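Local coordinates for lipopolysaccharide biosynthesis protein wbpB (Thermus thermophilus HB27, PDB 3OA0) that probably oxidises UDP-N-acetylglucosaminuronic acid with NAD as cofactor, as a member of the Gfo/Idh/MocA oxidoreductase family in lipopolysaccharide sugar synthesis, at residues S101-V106 / A181-I186; L107-I112 / V290-R295; V129-V134 / T263-E268. One frame throughout, in Å; residues are numbered along the deposited sequence.

Overall arrangement
Three contacts cross between the NAD-binding Rossmann part and the rest of the chain, and their chemistry changes with depth. Contact 1 lies about 4 Å from the centre of the chain and is wholly buried; contact 3, about 10 Å out, is largely buried, and contact 2, at about 13 Å, is only partly so. Contacts 1 and 3 both touch NAD and continue from neighbouring parallel strands, 98-101 and 126-128. Contact 2 carries on the chain of contact 1 into helix 109-122, and Arg295 joins the two by reaching Thr182. Accordingly, cofactor bonds mark contacts 1 and 3, whereas an arginine-carbonyl bond and a cation-pi interaction dominate contact 2.

Contact 1: residues S101-V106 / A181-I186; sequences SEKPLV and ATNIGI. With NAD (nicotinamide-adenine-dinucleotide), chain E.
Lys103 and Asn183 meet beside the nicotinamide riboside of NAD, and the flat groups around them turn to it. Glu102 OE1 comes to the C2N edge of the nicotinamide ring, not over a face, at 3.4 Å from NAD C2N, while OE2 of the same carboxylate is hydrogen-bonded to His266 and His19. The Asn183 amide keeps its OD1 3.9 Å from NAD O2D and bonds it instead to Asn82. Glu102, Lys103 and Pro104 form the Glu-Lys-Pro motif of Gfo/Idh/MocA oxidoreductases, placed directly after strand 98-101 of the Rossmann fold, with a cis peptide bond before the proline. Lys103 holds the nicotinamide ribose from two directions. Its backbone O accepts a hydrogen bond from NAD O2D at 2.9 Å, and its NZ returns a weak one to the same hydroxyl. NZ also bonds to O3' of the bound UDP-sugar, so one amine links cofactor and probable substrate. The lysine chain reaches that place by two bends, at chi2 (103°) and chi3 (-85°), which carry it past Ile186, the two side chains running in opposite directions. Near its end, NZ also approaches Asn183 O, but at an angle too poor for a hydrogen bond. Apolar packing completes the contact. Thr182 CG2 meets Pro104 CG at 3.8 Å, the two side chains crossing at about a right angle, with Thr182 OG1 turned to Arg295; the CG1 branch of Ile186 faces Pro104 CB. The packing is tightest where Lys103 CD presses on Ile186 CG2, a carbon pair of 3.3 Å.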
# COMPACT_ATOMS: atom_id res chain seq x y z
N SER A 101 9.53 -22.89 3.05
CA SER A 101 9.85 -21.46 2.92
C SER A 101 11.00 -21.19 1.97
O SER A 101 11.98 -21.95 1.93
CB SER A 101 10.18 -20.89 4.29
OG SER A 101 10.54 -19.51 4.25
N GLU A 102 10.87 -20.13 1.17
CA GLU A 102 12.00 -19.74 0.35
C GLU A 102 13.20 -19.43 1.26
O GLU A 102 13.06 -19.20 2.45
CB GLU A 102 11.65 -18.55 -0.56
CG GLU A 102 10.95 -19.03 -1.81
CD GLU A 102 11.93 -19.70 -2.75
OE1 GLU A 102 13.15 -19.58 -2.48
OE2 GLU A 102 11.53 -20.28 -3.77
N LYS A 103 14.40 -19.45 0.72
CA LYS A 103 15.53 -18.99 1.50
C LYS A 103 15.57 -17.45 1.53
O LYS A 103 14.91 -16.82 0.72
CB LYS A 103 16.79 -19.49 0.81
CG LYS A 103 16.76 -19.35 -0.70
CD LYS A 103 17.61 -18.18 -1.21
CE LYS A 103 16.80 -16.88 -1.17
NZ LYS A 103 17.51 -15.60 -1.50
N PRO A 104 16.21 -16.84 2.55
CA PRO A 104 16.80 -17.52 3.70
C PRO A 104 15.59 -17.99 4.50
O PRO A 104 14.59 -17.27 4.62
CB PRO A 104 17.46 -16.38 4.49
CG PRO A 104 16.60 -15.20 4.13
CD PRO A 104 16.37 -15.38 2.67
N LEU A 105 15.67 -19.18 5.06
CA LEU A 105 14.59 -19.71 5.89
C LEU A 105 14.04 -18.72 6.88
O LEU A 105 12.83 -18.58 7.02
CB LEU A 105 15.12 -20.92 6.68
CG LEU A 105 14.00 -21.71 7.37
CD1 LEU A 105 12.89 -21.85 6.34
CD2 LEU A 105 14.59 -23.07 7.76
N VAL A 106 14.93 -18.05 7.63
CA VAL A 106 14.57 -16.90 8.44
C VAL A 106 15.79 -15.97 8.49
O VAL A 106 16.82 -16.29 7.93
CB VAL A 106 14.29 -17.30 9.87
CG1 VAL A 106 12.95 -18.13 9.91
CG2 VAL A 106 15.50 -18.08 10.40
N ALA A 181 24.41 -9.59 1.15
CA ALA A 181 25.01 -10.89 1.40
C ALA A 181 23.95 -11.95 1.72
O ALA A 181 24.14 -13.11 1.32
CB ALA A 181 25.97 -10.82 2.59
N THR A 182 22.93 -11.57 2.49
CA THR A 182 21.79 -12.48 2.74
C THR A 182 21.04 -12.70 1.44
O THR A 182 20.91 -13.82 0.92
CB THR A 182 20.86 -11.99 3.84
OG1 THR A 182 21.55 -11.94 5.10
CG2 THR A 182 19.65 -12.93 4.07
N ASN A 183 20.57 -11.61 0.85
CA ASN A 183 19.57 -11.79 -0.20
C ASN A 183 20.19 -12.32 -1.49
O ASN A 183 19.60 -13.16 -2.15
CB ASN A 183 18.80 -10.50 -0.48
CG ASN A 183 17.68 -10.72 -1.47
OD1 ASN A 183 16.72 -11.41 -1.15
ND2 ASN A 183 17.83 -10.20 -2.69
N ILE A 184 21.35 -11.85 -1.92
CA ILE A 184 21.86 -12.57 -3.07
C ILE A 184 22.92 -13.62 -2.74
O ILE A 184 23.37 -14.31 -3.67
CB ILE A 184 22.41 -11.67 -4.17
CG1 ILE A 184 23.76 -11.10 -3.76
CG2 ILE A 184 21.42 -10.54 -4.53
CD1 ILE A 184 24.67 -11.02 -4.96
N GLY A 185 23.31 -13.73 -1.47
CA GLY A 185 24.41 -14.62 -1.05
C GLY A 185 24.00 -15.89 -0.33
O GLY A 185 24.69 -16.93 -0.40
N ILE A 186 22.86 -15.83 0.37
CA ILE A 186 22.50 -16.93 1.23
C ILE A 186 22.67 -18.27 0.54
O ILE A 186 23.13 -19.21 1.17
CB ILE A 186 21.08 -16.80 1.83
CG1 ILE A 186 20.90 -17.88 2.88
CG2 ILE A 186 20.01 -16.96 0.74
CD1 ILE A 186 21.74 -17.67 4.10
PA NAD E . 9.02 -10.42 -5.09
O1A NAD E . 8.97 -10.44 -6.57
O2A NAD E . 9.01 -8.95 -4.62
O5B NAD E . 7.65 -11.20 -4.74
C5B NAD E . 7.21 -10.72 -3.47
C4B NAD E . 5.73 -11.00 -3.27
O4B NAD E . 5.46 -11.24 -1.89
C3B NAD E . 5.11 -9.66 -3.70
O3B NAD E . 4.07 -10.10 -4.54
C2B NAD E . 4.49 -9.08 -2.39
O2B NAD E . 3.25 -8.48 -2.75
C1B NAD E . 4.33 -10.39 -1.59
N9A NAD E . 4.08 -10.10 -0.17
C8A NAD E . 4.41 -8.99 0.58
N7A NAD E . 3.92 -9.11 1.78
C5A NAD E . 3.25 -10.30 1.86
C6A NAD E . 2.52 -10.95 2.85
N6A NAD E . 2.35 -10.36 4.12
N1A NAD E . 2.01 -12.13 2.51
C2A NAD E . 2.08 -12.71 1.32
N3A NAD E . 2.74 -12.10 0.36
C4A NAD E . 3.32 -10.93 0.61
O3 NAD E . 10.33 -11.17 -4.59
PN NAD E . 10.57 -12.69 -4.95
O1N NAD E . 11.81 -12.67 -5.81
O2N NAD E . 9.62 -13.64 -5.68
O5D NAD E . 11.35 -13.32 -3.68
C5D NAD E . 10.46 -14.08 -2.91
C4D NAD E . 11.23 -15.03 -1.99
O4D NAD E . 11.86 -15.94 -2.91
C3D NAD E . 12.41 -14.28 -1.29
O3D NAD E . 12.54 -14.91 -0.02
C2D NAD E . 13.65 -14.54 -2.15
O2D NAD E . 14.77 -14.77 -1.29
C1D NAD E . 13.29 -15.87 -2.85
N1N NAD E . 13.85 -16.06 -4.20
C2N NAD E . 14.43 -17.22 -4.51
C3N NAD E . 14.97 -17.43 -5.79
C7N NAD E . 15.61 -18.72 -6.17
O7N NAD E . 16.20 -18.80 -7.22
N7N NAD E . 15.51 -19.81 -5.36
C4N NAD E . 14.92 -16.40 -6.74
C5N NAD E . 14.31 -15.21 -6.34
C6N NAD E . 13.79 -15.06 -5.08

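Contact 2: residues L107-I112 / V290-R295; sequences LWPEEI and VAALLR
Leu107 O receives two N-H groups from Arg295, which meets it end-on with NH1 and NH2. The NH1 bond is short and fairly straight, 2.8 Å to Leu107 O with an N-H...O angle of 162°, and comes from above the carbonyl plane; NH2, at 3.3 Å from Leu107 O, is more bent but lies in that plane on a lone pair. The arginine runs out with CG anti to its backbone N, then bends at chi3 (-44°), which brings the guanidinium to Leu107 O and the indole. It is also anchored within its own side of the contact, NH2 on Thr182 OG1 and NE on Gly178 O. The same group stands upright over one face of the Trp108 indole, its plane turned 85° from the ring, a cation-pi contact with Arg295 CZ 4.5 Å from the six-membered ring's centroid. Trp108 is the N-cap of helix 109-122, which follows strand 98-101 of the Rossmann fold, whereas Arg295 sits near the end of helix 281-296. Glu111 accepts the Trp108 N-H on OE1 and brings its CD to the indole edge. Beyond the arginine, Ala292 CB lies 3.6 Å from Pro109 CD and 3.9 Å from Trp108 CE3.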
# COMPACT_ATOMS: atom_id res chain seq x y z
N LEU A 107 15.72 -14.82 9.15
CA LEU A 107 16.88 -13.94 9.05
C LEU A 107 17.85 -14.14 10.20
O LEU A 107 19.03 -13.85 10.02
CB LEU A 107 16.47 -12.47 9.04
CG LEU A 107 15.72 -12.03 7.78
CD1 LEU A 107 15.13 -10.59 8.04
CD2 LEU A 107 16.61 -12.10 6.57
N TRP A 108 17.36 -14.60 11.36
CA TRP A 108 18.17 -14.66 12.60
C TRP A 108 18.32 -16.04 13.26
O TRP A 108 17.36 -16.84 13.31
CB TRP A 108 17.58 -13.70 13.63
CG TRP A 108 17.55 -12.32 13.12
CD1 TRP A 108 16.49 -11.65 12.60
CD2 TRP A 108 18.69 -11.44 13.00
NE1 TRP A 108 16.88 -10.39 12.19
CE2 TRP A 108 18.22 -10.23 12.45
CE3 TRP A 108 20.04 -11.56 13.35
CZ2 TRP A 108 19.07 -9.15 12.20
CZ3 TRP A 108 20.88 -10.47 13.13
CH2 TRP A 108 20.39 -9.28 12.56
N PRO A 109 19.55 -16.35 13.73
CA PRO A 109 19.75 -17.59 14.50
C PRO A 109 18.71 -17.81 15.62
O PRO A 109 18.21 -18.92 15.80
CB PRO A 109 21.16 -17.40 15.12
CG PRO A 109 21.83 -16.45 14.21
CD PRO A 109 20.78 -15.55 13.61
N GLU A 110 18.38 -16.76 16.34
CA GLU A 110 17.39 -16.77 17.41
C GLU A 110 16.01 -17.22 16.96
O GLU A 110 15.25 -17.80 17.73
CB GLU A 110 17.27 -15.32 17.84
CG GLU A 110 16.73 -15.06 19.21
CD GLU A 110 16.10 -13.67 19.31
OE1 GLU A 110 14.89 -13.60 19.64
OE2 GLU A 110 16.79 -12.66 19.04
N GLU A 111 15.65 -16.95 15.70
CA GLU A 111 14.39 -17.42 15.15
C GLU A 111 14.44 -18.92 14.84
O GLU A 111 13.45 -19.63 15.03
CB GLU A 111 13.99 -16.68 13.87
CG GLU A 111 13.67 -15.23 14.15
CD GLU A 111 13.75 -14.35 12.93
OE1 GLU A 111 14.43 -14.68 11.92
OE2 GLU A 111 13.14 -13.27 13.01
N ILE A 112 15.59 -19.37 14.35
CA ILE A 112 15.78 -20.82 14.12
C ILE A 112 15.50 -21.58 15.44
O ILE A 112 14.81 -22.60 15.46
CB ILE A 112 17.20 -21.18 13.62
CG1 ILE A 112 17.48 -20.73 12.17
CG2 ILE A 112 17.40 -22.73 13.74
CD1 ILE A 112 16.72 -21.53 11.05
N VAL A 290 25.95 -17.63 9.62
CA VAL A 290 27.00 -16.88 8.89
C VAL A 290 26.43 -15.57 8.33
O VAL A 290 27.01 -14.49 8.51
CB VAL A 290 27.60 -17.70 7.74
CG1 VAL A 290 28.58 -16.86 6.94
CG2 VAL A 290 28.28 -18.95 8.28
N ALA A 291 25.27 -15.64 7.68
CA ALA A 291 24.67 -14.42 7.09
C ALA A 291 24.38 -13.34 8.14
O ALA A 291 24.66 -12.14 7.93
CB ALA A 291 23.39 -14.74 6.29
N ALA A 292 23.84 -13.75 9.28
CA ALA A 292 23.66 -12.82 10.39
C ALA A 292 24.99 -12.18 10.84
O ALA A 292 25.01 -10.98 11.08
CB ALA A 292 22.94 -13.51 11.57
N LEU A 293 26.09 -12.93 10.90
CA LEU A 293 27.39 -12.35 11.26
C LEU A 293 27.83 -11.36 10.20
O LEU A 293 28.30 -10.26 10.53
CB LEU A 293 28.45 -13.45 11.40
CG LEU A 293 28.36 -14.29 12.67
CD1 LEU A 293 29.18 -15.58 12.56
CD2 LEU A 293 28.73 -13.48 13.90
N LEU A 294 27.65 -11.72 8.93
CA LEU A 294 28.12 -10.91 7.80
C LEU A 294 27.41 -9.57 7.78
O LEU A 294 27.89 -8.53 7.27
CB LEU A 294 27.86 -11.64 6.47
CG LEU A 294 28.59 -12.95 6.21
CD1 LEU A 294 28.27 -13.49 4.80
CD2 LEU A 294 30.06 -12.65 6.37
N ARG A 295 26.21 -9.61 8.34
CA ARG A 295 25.27 -8.51 8.27
C ARG A 295 25.64 -7.54 9.37
O ARG A 295 25.41 -6.36 9.21
CB ARG A 295 23.86 -9.08 8.47
CG ARG A 295 22.71 -8.14 8.70
CD ARG A 295 21.40 -8.91 8.96
NE ARG A 295 21.20 -10.04 8.06
CZ ARG A 295 20.64 -11.18 8.45
NH1 ARG A 295 20.28 -11.32 9.71
NH2 ARG A 295 20.51 -12.19 7.61

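Contact 3: residues V129-V134 / T263-E268; sequences VLQLRV and TDLHTE. With NAD (nicotinamide-adenine-dinucleotide), chain E.
Val129 and His266 make the aromatic part of this contact, a CH-pi interaction in which the CG1 methyl of Val129 sits over one face of the imidazole, 3.7 Å from its centroid and displaced toward the rim. The valine follows the last strand, 126-128, of the parallel Rossmann sheet, and the histidine belongs to the first turn of helix 265-274, so the contact joins the loop that leaves the sheet's edge strand to a helix from late in the chain. With chi1 at -176°, Val129 extends CG1 away from its own backbone N and out over the ring.

Polar contacts converge on the carboxamide of NAD. Gln131 NE2 lies 3.0 Å from O7N of NAD, a weak hydrogen bond that is also doubtful, because the same NE2 is only 2.7 Å from NAD N7N, too close for two amide nitrogens that would both be donors. The glutamine chain is bent at chi2 (-93°), which lifts its amide toward the cofactor. The imidazole borders the same group, NAD N7N lying at its edge near the ring plane, 3.5 Å from His266 CE1. His266 NE2 is hydrogen-bonded to Glu102 OE2, a partner beside the nicotinamide ring, and the ring of His19 meets the imidazole edge-to-face; together these hold the imidazole beside the carboxamide.

Apolar packing supplies the rest. Leu265 crosses Gln131 at about a right angle, with CB of Leu265 3.5 Å from CB of Gln131, and its CD1 methyl comes to the backbone O of Gln131. Val134 lies against two residues one helical turn apart, Leu265 and Glu268. The carboxylate of Glu268 goes to a salt bridge with Arg271, and its aliphatic part does the packing: Glu268 CG rests 3.7 Å from Val134 CB.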
# COMPACT_ATOMS: atom_id res chain seq x y z
N VAL A 129 13.65 -24.16 0.78
CA VAL A 129 14.03 -24.42 -0.62
C VAL A 129 15.51 -24.03 -0.76
O VAL A 129 15.89 -22.86 -0.70
CB VAL A 129 13.19 -23.58 -1.62
CG1 VAL A 129 13.53 -23.93 -3.10
CG2 VAL A 129 11.69 -23.79 -1.37
N LEU A 130 16.37 -25.03 -0.90
CA LEU A 130 17.78 -24.73 -1.11
C LEU A 130 18.08 -25.50 -2.36
O LEU A 130 18.50 -26.65 -2.25
CB LEU A 130 18.60 -25.40 -0.00
CG LEU A 130 18.39 -24.69 1.33
CD1 LEU A 130 18.91 -25.57 2.46
CD2 LEU A 130 19.04 -23.31 1.26
N GLN A 131 17.81 -24.94 -3.53
CA GLN A 131 17.89 -25.76 -4.73
C GLN A 131 19.32 -26.08 -5.21
O GLN A 131 19.50 -27.03 -5.98
CB GLN A 131 17.04 -25.21 -5.87
CG GLN A 131 17.59 -23.97 -6.53
CD GLN A 131 17.06 -22.67 -5.92
OE1 GLN A 131 16.83 -22.54 -4.70
NE2 GLN A 131 16.88 -21.68 -6.79
N LEU A 132 20.33 -25.35 -4.77
CA LEU A 132 21.70 -25.66 -5.18
C LEU A 132 22.06 -27.05 -4.67
O LEU A 132 22.83 -27.78 -5.28
CB LEU A 132 22.69 -24.61 -4.69
CG LEU A 132 22.69 -23.25 -5.41
CD1 LEU A 132 23.80 -22.35 -4.85
CD2 LEU A 132 22.86 -23.37 -6.91
N ARG A 133 21.45 -27.45 -3.56
CA ARG A 133 21.72 -28.76 -2.98
C ARG A 133 21.23 -29.92 -3.84
O ARG A 133 21.68 -31.05 -3.64
CB ARG A 133 21.11 -28.86 -1.60
CG ARG A 133 21.81 -28.05 -0.57
CD ARG A 133 21.62 -28.57 0.83
NE ARG A 133 22.00 -27.60 1.86
CZ ARG A 133 22.15 -27.89 3.15
NH1 ARG A 133 21.91 -29.13 3.57
NH2 ARG A 133 22.48 -26.96 4.04
N VAL A 134 20.32 -29.66 -4.79
CA VAL A 134 19.84 -30.71 -5.68
C VAL A 134 20.32 -30.56 -7.13
O VAL A 134 19.99 -31.39 -7.99
CB VAL A 134 18.31 -30.88 -5.60
CG1 VAL A 134 17.88 -30.96 -4.16
CG2 VAL A 134 17.60 -29.72 -6.31
N THR A 263 15.86 -26.33 -14.86
CA THR A 263 14.49 -25.81 -14.93
C THR A 263 13.63 -26.40 -13.79
O THR A 263 12.57 -25.88 -13.42
CB THR A 263 13.89 -26.21 -16.32
OG1 THR A 263 12.87 -25.28 -16.68
CG2 THR A 263 13.33 -27.65 -16.35
N ASP A 264 14.15 -27.48 -13.23
CA ASP A 264 13.37 -28.40 -12.42
C ASP A 264 13.70 -28.39 -10.93
O ASP A 264 13.16 -29.21 -10.19
CB ASP A 264 13.72 -29.79 -12.94
CG ASP A 264 12.57 -30.75 -12.77
OD1 ASP A 264 11.74 -30.77 -13.71
OD2 ASP A 264 12.51 -31.45 -11.72
N LEU A 265 14.60 -27.52 -10.49
CA LEU A 265 15.18 -27.68 -9.16
C LEU A 265 14.15 -27.40 -8.06
O LEU A 265 14.14 -28.13 -7.09
CB LEU A 265 16.44 -26.83 -8.96
CG LEU A 265 17.58 -26.99 -9.98
CD1 LEU A 265 18.92 -26.47 -9.43
CD2 LEU A 265 17.74 -28.42 -10.45
N HIS A 266 13.30 -26.38 -8.19
CA HIS A 266 12.22 -26.23 -7.21
C HIS A 266 11.41 -27.51 -7.14
O HIS A 266 11.10 -27.99 -6.06
CB HIS A 266 11.31 -25.02 -7.46
CG HIS A 266 11.77 -23.76 -6.79
ND1 HIS A 266 12.90 -23.09 -7.19
CD2 HIS A 266 11.28 -23.07 -5.73
CE1 HIS A 266 13.09 -22.03 -6.42
NE2 HIS A 266 12.12 -22.00 -5.51
N THR A 267 11.05 -28.07 -8.28
CA THR A 267 10.27 -29.31 -8.22
C THR A 267 11.03 -30.40 -7.45
O THR A 267 10.46 -31.06 -6.56
CB THR A 267 9.91 -29.88 -9.62
OG1 THR A 267 9.11 -28.92 -10.33
CG2 THR A 267 9.11 -31.15 -9.41
N GLU A 268 12.30 -30.60 -7.79
CA GLU A 268 13.08 -31.59 -7.04
C GLU A 268 13.07 -31.32 -5.54
O GLU A 268 12.92 -32.25 -4.75
CB GLU A 268 14.51 -31.75 -7.57
CG GLU A 268 15.36 -32.71 -6.74
CD GLU A 268 14.93 -34.17 -6.88
OE1 GLU A 268 14.16 -34.51 -7.82
OE2 GLU A 268 15.35 -35.00 -6.04
PA NAD E . 9.02 -10.42 -5.09
O1A NAD E . 8.97 -10.44 -6.57
O2A NAD E . 9.01 -8.95 -4.62
O5B NAD E . 7.65 -11.20 -4.74
C5B NAD E . 7.21 -10.72 -3.47
C4B NAD E . 5.73 -11.00 -3.27
O4B NAD E . 5.46 -11.24 -1.89
C3B NAD E . 5.11 -9.66 -3.70
O3B NAD E . 4.07 -10.10 -4.54
C2B NAD E . 4.49 -9.08 -2.39
O2B NAD E . 3.25 -8.48 -2.75
C1B NAD E . 4.33 -10.39 -1.59
N9A NAD E . 4.08 -10.10 -0.17
C8A NAD E . 4.41 -8.99 0.58
N7A NAD E . 3.92 -9.11 1.78
C5A NAD E . 3.25 -10.30 1.86
C6A NAD E . 2.52 -10.95 2.85
N6A NAD E . 2.35 -10.36 4.12
N1A NAD E . 2.01 -12.13 2.51
C2A NAD E . 2.08 -12.71 1.32
N3A NAD E . 2.74 -12.10 0.36
C4A NAD E . 3.32 -10.93 0.61
O3 NAD E . 10.33 -11.17 -4.59
PN NAD E . 10.57 -12.69 -4.95
O1N NAD E . 11.81 -12.67 -5.81
O2N NAD E . 9.62 -13.64 -5.68
O5D NAD E . 11.35 -13.32 -3.68
C5D NAD E . 10.46 -14.08 -2.91
C4D NAD E . 11.23 -15.03 -1.99
O4D NAD E . 11.86 -15.94 -2.91
C3D NAD E . 12.41 -14.28 -1.29
O3D NAD E . 12.54 -14.91 -0.02
C2D NAD E . 13.65 -14.54 -2.15
O2D NAD E . 14.77 -14.77 -1.29
C1D NAD E . 13.29 -15.87 -2.85
N1N NAD E . 13.85 -16.06 -4.20
C2N NAD E . 14.43 -17.22 -4.51
C3N NAD E . 14.97 -17.43 -5.79
C7N NAD E . 15.61 -18.72 -6.17
O7N NAD E . 16.20 -18.80 -7.22
N7N NAD E . 15.51 -19.81 -5.36
C4N NAD E . 14.92 -16.40 -6.74
C5N NAD E . 14.31 -15.21 -6.34
C6N NAD E . 13.79 -15.06 -5.08